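Local coordinates for protein ADP-ribosylglycohydrolase (Thermus thermophilus, PDB 2YZV) that belongs to the ADP-ribosylglycohydrolase family and has an all-helical fold that holds a pair of magnesium ions, at residues Arg243-Leu248 with Asp253-Val258; Glu216-Ala221 with Leu225-Trp230. All coordinates share one frame; numbering follows the deposited sequence.

Overall arrangement
Contacts 1 and 2 lie side by side, their centres about 8 Å apart. Both are mainly interior. All five touching residues of contact 1 are buried, as are three of the four in contact 2, where Pro218 is partly exposed. Contact 1 joins helices 238-246 and 252-267 near the magnesium ions. Contact 2 joins helix 221-234 to the loop leading into it. Contact 1 is apolar between its segments, with metal ligands at one end. Contact 2 adds a helix backbone hydrogen bond. The two meet where Val255 CG1 lies 3.8 Å from Ala227 CB, and where Trp230 CZ3 lies 3.5 Å from Leu244 O.

Contact 1: residues Arg243-Leu248 with Asp253-Val258; sequences RLAVNL and DTVGAV. With MG (magnesium ion), chain B; MG (magnesium ion), chain C.
Val255 is the hub of the apolar packing. Its CG1 branch lies 4.0 Å from Ala245 CB and equally close to the Ala245 carbonyl oxygen. Leu248 CD1 approaches the same methyl more loosely, at 4.4 Å. CG1 stands anti to the backbone N (chi1 169°), and this sends it across to the other helix. Beside this pair, Val246 CG1 rests against the backbone of Gly256, 4.2 Å from its CA. Gly256 has no side chain, and the CA atoms of Val246 and Gly256 come within 5.5 Å. No hydrogen bond links the segments.

The polar chemistry lies to the sides. Asn247 ND2 bonds back to Arg243 O at 2.8 Å. The same oxygen accepts the backbone N of Asn247 from the opposite face of its plane. Two bonds from the first residue after the helix thus grip an oxygen of its last turn.

Metal binding occupies the start of helix 252-267. The carboxylate of Asp253 bridges the two magnesium ions. Its OD1 binds the chain C ion at 2.0 Å, together with Thr56 and Asp58, and also reaches the chain B ion at 2.6 Å. Its OD2 binds the chain B ion too, with Asp251 and Thr254 OG1 completing the protein ligands. Thr254 OG1, 2.4 Å from that ion, is also hydrogen-bonded to Asp58 and so ties the two sites together.

The contact thus closes the turn between two successive helices. Helix 221-234 lies against both, meeting Leu244, Leu248 and Val258, and helix 129-132 flanks Thr254 and Val258.

Contact 2: residues Glu216-Ala221 with Leu225-Trp230; sequences EGPGYA and LAAALW
Pro218 CD sits against the methyl of Ala227, 4.0 Å from CB. The edge of the proline ring thus meets the side of the helix, and this is the one apolar side-chain contact between the segments. Nearby, the backbone makes the polar link. Leu225 N donates to Ala221 O at 3.0 Å. The bond is straight, with an N-H...O angle of 169°, and the N approaches almost in line with the carbonyl (C=O...N 161°). It is the i to i+4 bond of the first turn of helix 221-234. Leu225 CB also touches Ala221 O, at 3.6 Å. With CG anti to the backbone N (chi1 180°), the branched end of the leucine packs on Val170 and Leu202 of two other helices.

The next shell sets the loop in place. Tyr220 holds the N-cap position of the helix. Thr224 OG1 is hydrogen-bonded to both Pro218 O and Tyr220 O and so pins the loop against the first turn. The Tyr220 hydroxyl is hydrogen-bonded to Glu163. The Ala221 methyl packs on Ala164 and Ala167 of helix 162-179. Gly217 is joined through its backbone to Asp251, a ligand of one magnesium ion, so the loop is tied to the edge of the metal site. The Pro218 side chain is about 10 Å from a bound magnesium ion.

The small side chain of Ala227 lets the proline ring pack close to the helix. The bond between Ala221 and Leu225 belongs to the helix itself. The loop is held instead by polar bonds of side chains and backbone, the Thr224 hydroxyl among them, with a single proline-alanine contact adding apolar packing.

Contact 1: residues Arg243-Leu248 with Asp253-Val258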
ATOM      1  N   ARG A 243      -5.375   3.722  13.789  1.00 10.34           N
ATOM      2  CA  ARG A 243      -5.214   4.973  14.522  1.00 10.15           C
ATOM      3  C   ARG A 243      -3.755   5.167  14.929  1.00  9.87           C
ATOM      4  O   ARG A 243      -3.246   6.283  14.903  1.00 10.00           O
ATOM      5  CB  ARG A 243      -6.138   5.002  15.743  1.00 13.16           C
ATOM      6  CG  ARG A 243      -7.579   5.273  15.357  1.00 15.41           C
ATOM      7  CD  ARG A 243      -8.533   5.092  16.516  1.00 20.48           C
ATOM      8  NE  ARG A 243      -9.900   5.411  16.117  1.00 25.47           N
ATOM      9  CZ  ARG A 243     -10.981   5.072  16.811  1.00 28.03           C
ATOM     10  NH1 ARG A 243     -10.855   4.392  17.943  1.00 28.42           N
ATOM     11  NH2 ARG A 243     -12.184   5.420  16.377  1.00 28.55           N
ATOM     12  N   LEU A 244      -3.075   4.085  15.298  1.00 10.12           N
ATOM     13  CA  LEU A 244      -1.669   4.203  15.668  1.00 10.36           C
ATOM     14  C   LEU A 244      -0.870   4.681  14.463  1.00  9.82           C
ATOM     15  O   LEU A 244      -0.019   5.560  14.575  1.00 11.65           O
ATOM     16  CB  LEU A 244      -1.104   2.856  16.135  1.00 10.97           C
ATOM     17  CG  LEU A 244      -1.541   2.350  17.509  1.00 12.12           C
ATOM     18  CD1 LEU A 244      -0.822   1.035  17.800  1.00 13.16           C
ATOM     19  CD2 LEU A 244      -1.208   3.384  18.575  1.00 12.99           C
ATOM     20  N   ALA A 245      -1.163   4.104  13.304  1.00 10.11           N
ATOM     21  CA  ALA A 245      -0.446   4.461  12.088  1.00  9.68           C
ATOM     22  C   ALA A 245      -0.613   5.911  11.660  1.00 10.33           C
ATOM     23  O   ALA A 245       0.372   6.614  11.430  1.00  9.95           O
ATOM     24  CB  ALA A 245      -0.869   3.538  10.945  1.00  9.48           C
ATOM     25  N   VAL A 246      -1.851   6.371  11.549  1.00 10.42           N
ATOM     26  CA  VAL A 246      -2.054   7.734  11.090  1.00 11.10           C
ATOM     27  C   VAL A 246      -1.653   8.800  12.094  1.00 11.47           C
ATOM     28  O   VAL A 246      -1.263   9.894  11.701  1.00 10.54           O
ATOM     29  CB  VAL A 246      -3.512   7.976  10.619  1.00 12.61           C
ATOM     30  CG1 VAL A 246      -3.852   7.006   9.495  1.00 13.55           C
ATOM     31  CG2 VAL A 246      -4.478   7.837  11.775  1.00 14.06           C
ATOM     32  N   ASN A 247      -1.710   8.484  13.384  1.00 11.07           N
ATOM     33  CA  ASN A 247      -1.338   9.475  14.378  1.00 11.17           C
ATOM     34  C   ASN A 247       0.162   9.708  14.512  1.00 11.58           C
ATOM     35  O   ASN A 247       0.607  10.477  15.366  1.00 13.70           O
ATOM     36  CB  ASN A 247      -1.997   9.146  15.719  1.00 12.45           C
ATOM     37  CG  ASN A 247      -3.440   9.610  15.763  1.00 13.80           C
ATOM     38  OD1 ASN A 247      -3.713  10.815  15.828  1.00 13.34           O
ATOM     39  ND2 ASN A 247      -4.372   8.666  15.694  1.00 13.46           N
ATOM     40  N   LEU A 248       0.940   9.053  13.655  1.00 11.37           N
ATOM     41  CA  LEU A 248       2.383   9.262  13.635  1.00 12.03           C
ATOM     42  C   LEU A 248       2.602  10.553  12.856  1.00 12.68           C
ATOM     43  O   LEU A 248       3.674  11.148  12.901  1.00 12.48           O
ATOM     44  CB  LEU A 248       3.092   8.128  12.901  1.00 12.60           C
ATOM     45  CG  LEU A 248       3.130   6.758  13.568  1.00 12.21           C
ATOM     46  CD1 LEU A 248       3.759   5.769  12.604  1.00 10.84           C
ATOM     47  CD2 LEU A 248       3.923   6.823  14.867  1.00 12.94           C
ATOM     48  N   ASP A 253      -0.850   9.506   5.091  1.00  9.67           N
ATOM     49  CA  ASP A 253      -1.725   8.899   4.098  1.00 10.32           C
ATOM     50  C   ASP A 253      -1.111   7.601   3.584  1.00 10.49           C
ATOM     51  O   ASP A 253      -1.802   6.599   3.417  1.00 11.06           O
ATOM     52  CB  ASP A 253      -1.976   9.853   2.921  1.00 12.02           C
ATOM     53  CG  ASP A 253      -0.696  10.306   2.236  1.00 15.72           C
ATOM     54  OD1 ASP A 253      -0.713  10.462   0.998  1.00 16.93           O
ATOM     55  OD2 ASP A 253       0.319  10.528   2.923  1.00 15.51           O
ATOM     56  N   THR A 254       0.196   7.619   3.356  1.00 10.58           N
ATOM     57  CA  THR A 254       0.879   6.446   2.834  1.00 11.11           C
ATOM     58  C   THR A 254       1.163   5.390   3.897  1.00  9.94           C
ATOM     59  O   THR A 254       1.075   4.195   3.622  1.00 10.71           O
ATOM     60  CB  THR A 254       2.167   6.856   2.125  1.00 11.37           C
ATOM     61  OG1 THR A 254       1.854   7.852   1.142  1.00 15.53           O
ATOM     62  CG2 THR A 254       2.800   5.652   1.433  1.00 13.61           C
ATOM     63  N   VAL A 255       1.506   5.816   5.109  1.00  9.54           N
ATOM     64  CA  VAL A 255       1.736   4.847   6.177  1.00  8.80           C
ATOM     65  C   VAL A 255       0.377   4.199   6.436  1.00  8.89           C
ATOM     66  O   VAL A 255       0.276   2.988   6.625  1.00  8.58           O
ATOM     67  CB  VAL A 255       2.255   5.521   7.468  1.00  8.02           C
ATOM     68  CG1 VAL A 255       2.232   4.529   8.626  1.00 11.87           C
ATOM     69  CG2 VAL A 255       3.673   6.019   7.246  1.00 10.14           C
ATOM     70  N   GLY A 256      -0.673   5.015   6.431  1.00  7.94           N
ATOM     71  CA  GLY A 256      -2.009   4.487   6.633  1.00  8.08           C
ATOM     72  C   GLY A 256      -2.404   3.517   5.528  1.00  7.99           C
ATOM     73  O   GLY A 256      -3.023   2.484   5.791  1.00  8.98           O
ATOM     74  N   ALA A 257      -2.047   3.838   4.288  1.00  8.89           N
ATOM     75  CA  ALA A 257      -2.386   2.972   3.158  1.00  7.85           C
ATOM     76  C   ALA A 257      -1.647   1.640   3.208  1.00  8.07           C
ATOM     77  O   ALA A 257      -2.212   0.602   2.865  1.00  7.67           O
ATOM     78  CB  ALA A 257      -2.088   3.680   1.846  1.00 10.24           C
ATOM     79  N   VAL A 258      -0.385   1.660   3.626  1.00  9.19           N
ATOM     80  CA  VAL A 258       0.385   0.419   3.705  1.00  7.96           C
ATOM     81  C   VAL A 258      -0.164  -0.433   4.845  1.00  8.34           C
ATOM     82  O   VAL A 258      -0.371  -1.636   4.679  1.00  7.55           O
ATOM     83  CB  VAL A 258       1.888   0.711   3.902  1.00  9.04           C
ATOM     84  CG1 VAL A 258       2.671  -0.588   4.106  1.00  9.17           C
ATOM     85  CG2 VAL A 258       2.420   1.440   2.668  1.00 11.05           C
TER
HETATM   86 MG    MG B 501       1.918  10.198   0.999  1.00 18.38          MG
HETATM   87 MG    MG C 502      -1.006  10.348  -0.958  1.00 30.04          MG

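Contact 2: residues Glu216-Ala221 with Leu225-Trp230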
ATOM      1  N   GLU A 216       7.903   9.667  13.586  1.00 18.47           N
ATOM      2  CA  GLU A 216       7.038  10.311  12.601  1.00 20.06           C
ATOM      3  C   GLU A 216       6.709   9.316  11.494  1.00 19.04           C
ATOM      4  O   GLU A 216       7.288   8.234  11.445  1.00 18.97           O
ATOM      5  CB  GLU A 216       7.717  11.543  11.991  1.00 24.66           C
ATOM      6  CG  GLU A 216       8.646  11.262  10.818  1.00 31.62           C
ATOM      7  CD  GLU A 216       9.949  10.603  11.221  1.00 35.10           C
ATOM      8  OE1 GLU A 216      10.773  10.330  10.321  1.00 38.99           O
ATOM      9  OE2 GLU A 216      10.156  10.363  12.431  1.00 38.72           O
ATOM     10  N   GLY A 217       5.770   9.674  10.624  1.00 16.94           N
ATOM     11  CA  GLY A 217       5.421   8.797   9.517  1.00 15.42           C
ATOM     12  C   GLY A 217       6.405   9.094   8.399  1.00 14.36           C
ATOM     13  O   GLY A 217       6.313  10.154   7.778  1.00 13.70           O
ATOM     14  N   PRO A 218       7.353   8.184   8.112  1.00 14.74           N
ATOM     15  CA  PRO A 218       8.363   8.374   7.064  1.00 15.40           C
ATOM     16  C   PRO A 218       7.882   8.237   5.625  1.00 15.14           C
ATOM     17  O   PRO A 218       6.932   7.508   5.341  1.00 15.41           O
ATOM     18  CB  PRO A 218       9.417   7.303   7.381  1.00 15.67           C
ATOM     19  CG  PRO A 218       9.049   6.784   8.762  1.00 17.85           C
ATOM     20  CD  PRO A 218       7.559   6.894   8.788  1.00 14.58           C
ATOM     21  N   GLY A 219       8.574   8.937   4.730  1.00 14.17           N
ATOM     22  CA  GLY A 219       8.269   8.874   3.311  1.00 14.33           C
ATOM     23  C   GLY A 219       9.230   7.892   2.654  1.00 13.04           C
ATOM     24  O   GLY A 219       8.984   7.401   1.557  1.00 15.60           O
ATOM     25  N   TYR A 220      10.328   7.605   3.349  1.00 11.47           N
ATOM     26  CA  TYR A 220      11.362   6.678   2.885  1.00 11.70           C
ATOM     27  C   TYR A 220      10.766   5.268   2.944  1.00 10.81           C
ATOM     28  O   TYR A 220      10.272   4.857   3.985  1.00 11.84           O
ATOM     29  CB  TYR A 220      12.575   6.817   3.813  1.00 11.44           C
ATOM     30  CG  TYR A 220      13.776   5.956   3.504  1.00 11.77           C
ATOM     31  CD1 TYR A 220      14.357   5.953   2.237  1.00 12.21           C
ATOM     32  CD2 TYR A 220      14.374   5.194   4.506  1.00 12.55           C
ATOM     33  CE1 TYR A 220      15.512   5.217   1.975  1.00 12.48           C
ATOM     34  CE2 TYR A 220      15.527   4.456   4.259  1.00 12.62           C
ATOM     35  CZ  TYR A 220      16.091   4.472   2.992  1.00 13.37           C
ATOM     36  OH  TYR A 220      17.230   3.745   2.748  1.00 14.86           O
ATOM     37  N   ALA A 221      10.820   4.531   1.833  1.00 10.75           N
ATOM     38  CA  ALA A 221      10.230   3.189   1.768  1.00 10.37           C
ATOM     39  C   ALA A 221      10.479   2.265   2.962  1.00 10.33           C
ATOM     40  O   ALA A 221       9.532   1.727   3.532  1.00  8.46           O
ATOM     41  CB  ALA A 221      10.645   2.488   0.468  1.00 12.22           C
ATOM     42  N   LEU A 225       7.462   1.132   5.587  1.00  9.18           N
ATOM     43  CA  LEU A 225       7.163  -0.266   5.852  1.00  8.87           C
ATOM     44  C   LEU A 225       7.277  -0.532   7.351  1.00  9.26           C
ATOM     45  O   LEU A 225       6.404  -1.166   7.946  1.00  8.35           O
ATOM     46  CB  LEU A 225       8.135  -1.169   5.084  1.00  9.02           C
ATOM     47  CG  LEU A 225       7.947  -2.676   5.274  1.00  9.88           C
ATOM     48  CD1 LEU A 225       6.546  -3.090   4.842  1.00 11.09           C
ATOM     49  CD2 LEU A 225       9.000  -3.417   4.456  1.00 10.88           C
ATOM     50  N   ALA A 226       8.343  -0.028   7.964  1.00  8.86           N
ATOM     51  CA  ALA A 226       8.561  -0.231   9.396  1.00  9.66           C
ATOM     52  C   ALA A 226       7.450   0.375  10.250  1.00  9.42           C
ATOM     53  O   ALA A 226       7.064  -0.194  11.272  1.00 10.18           O
ATOM     54  CB  ALA A 226       9.911   0.355   9.805  1.00 10.04           C
ATOM     55  N   ALA A 227       6.938   1.532   9.834  1.00  7.92           N
ATOM     56  CA  ALA A 227       5.872   2.195  10.580  1.00  8.36           C
ATOM     57  C   ALA A 227       4.582   1.391  10.491  1.00  8.66           C
ATOM     58  O   ALA A 227       3.837   1.274  11.470  1.00  7.81           O
ATOM     59  CB  ALA A 227       5.650   3.610  10.039  1.00  8.09           C
ATOM     60  N   ALA A 228       4.313   0.839   9.313  1.00  7.94           N
ATOM     61  CA  ALA A 228       3.110   0.044   9.115  1.00  9.04           C
ATOM     62  C   ALA A 228       3.213  -1.243   9.927  1.00  8.78           C
ATOM     63  O   ALA A 228       2.242  -1.674  10.547  1.00  9.12           O
ATOM     64  CB  ALA A 228       2.931  -0.280   7.632  1.00  9.63           C
ATOM     65  N   LEU A 229       4.397  -1.850   9.932  1.00  9.42           N
ATOM     66  CA  LEU A 229       4.602  -3.083  10.683  1.00  9.34           C
ATOM     67  C   LEU A 229       4.464  -2.834  12.185  1.00  9.09           C
ATOM     68  O   LEU A 229       3.944  -3.674  12.913  1.00  9.01           O
ATOM     69  CB  LEU A 229       5.975  -3.682  10.366  1.00  9.10           C
ATOM     70  CG  LEU A 229       6.089  -4.347   8.992  1.00  9.76           C
ATOM     71  CD1 LEU A 229       7.532  -4.754   8.732  1.00  9.52           C
ATOM     72  CD2 LEU A 229       5.173  -5.570   8.935  1.00 12.38           C
ATOM     73  N   TRP A 230       4.932  -1.680  12.649  1.00 10.13           N
ATOM     74  CA  TRP A 230       4.822  -1.339  14.062  1.00  9.54           C
ATOM     75  C   TRP A 230       3.348  -1.220  14.453  1.00  8.87           C
ATOM     76  O   TRP A 230       2.915  -1.772  15.462  1.00  8.33           O
ATOM     77  CB  TRP A 230       5.529  -0.009  14.332  1.00  8.97           C
ATOM     78  CG  TRP A 230       5.164   0.608  15.639  1.00 10.35           C
ATOM     79  CD1 TRP A 230       5.618   0.247  16.879  1.00 11.88           C
ATOM     80  CD2 TRP A 230       4.233   1.676  15.847  1.00 11.99           C
ATOM     81  NE1 TRP A 230       5.024   1.026  17.844  1.00 13.26           N
ATOM     82  CE2 TRP A 230       4.168   1.911  17.239  1.00 12.01           C
ATOM     83  CE3 TRP A 230       3.443   2.457  14.990  1.00 11.75           C
ATOM     84  CZ2 TRP A 230       3.343   2.896  17.798  1.00 12.56           C
ATOM     85  CZ3 TRP A 230       2.622   3.439  15.545  1.00 12.97           C
ATOM     86  CH2 TRP A 230       2.580   3.647  16.937  1.00 13.77           C
TER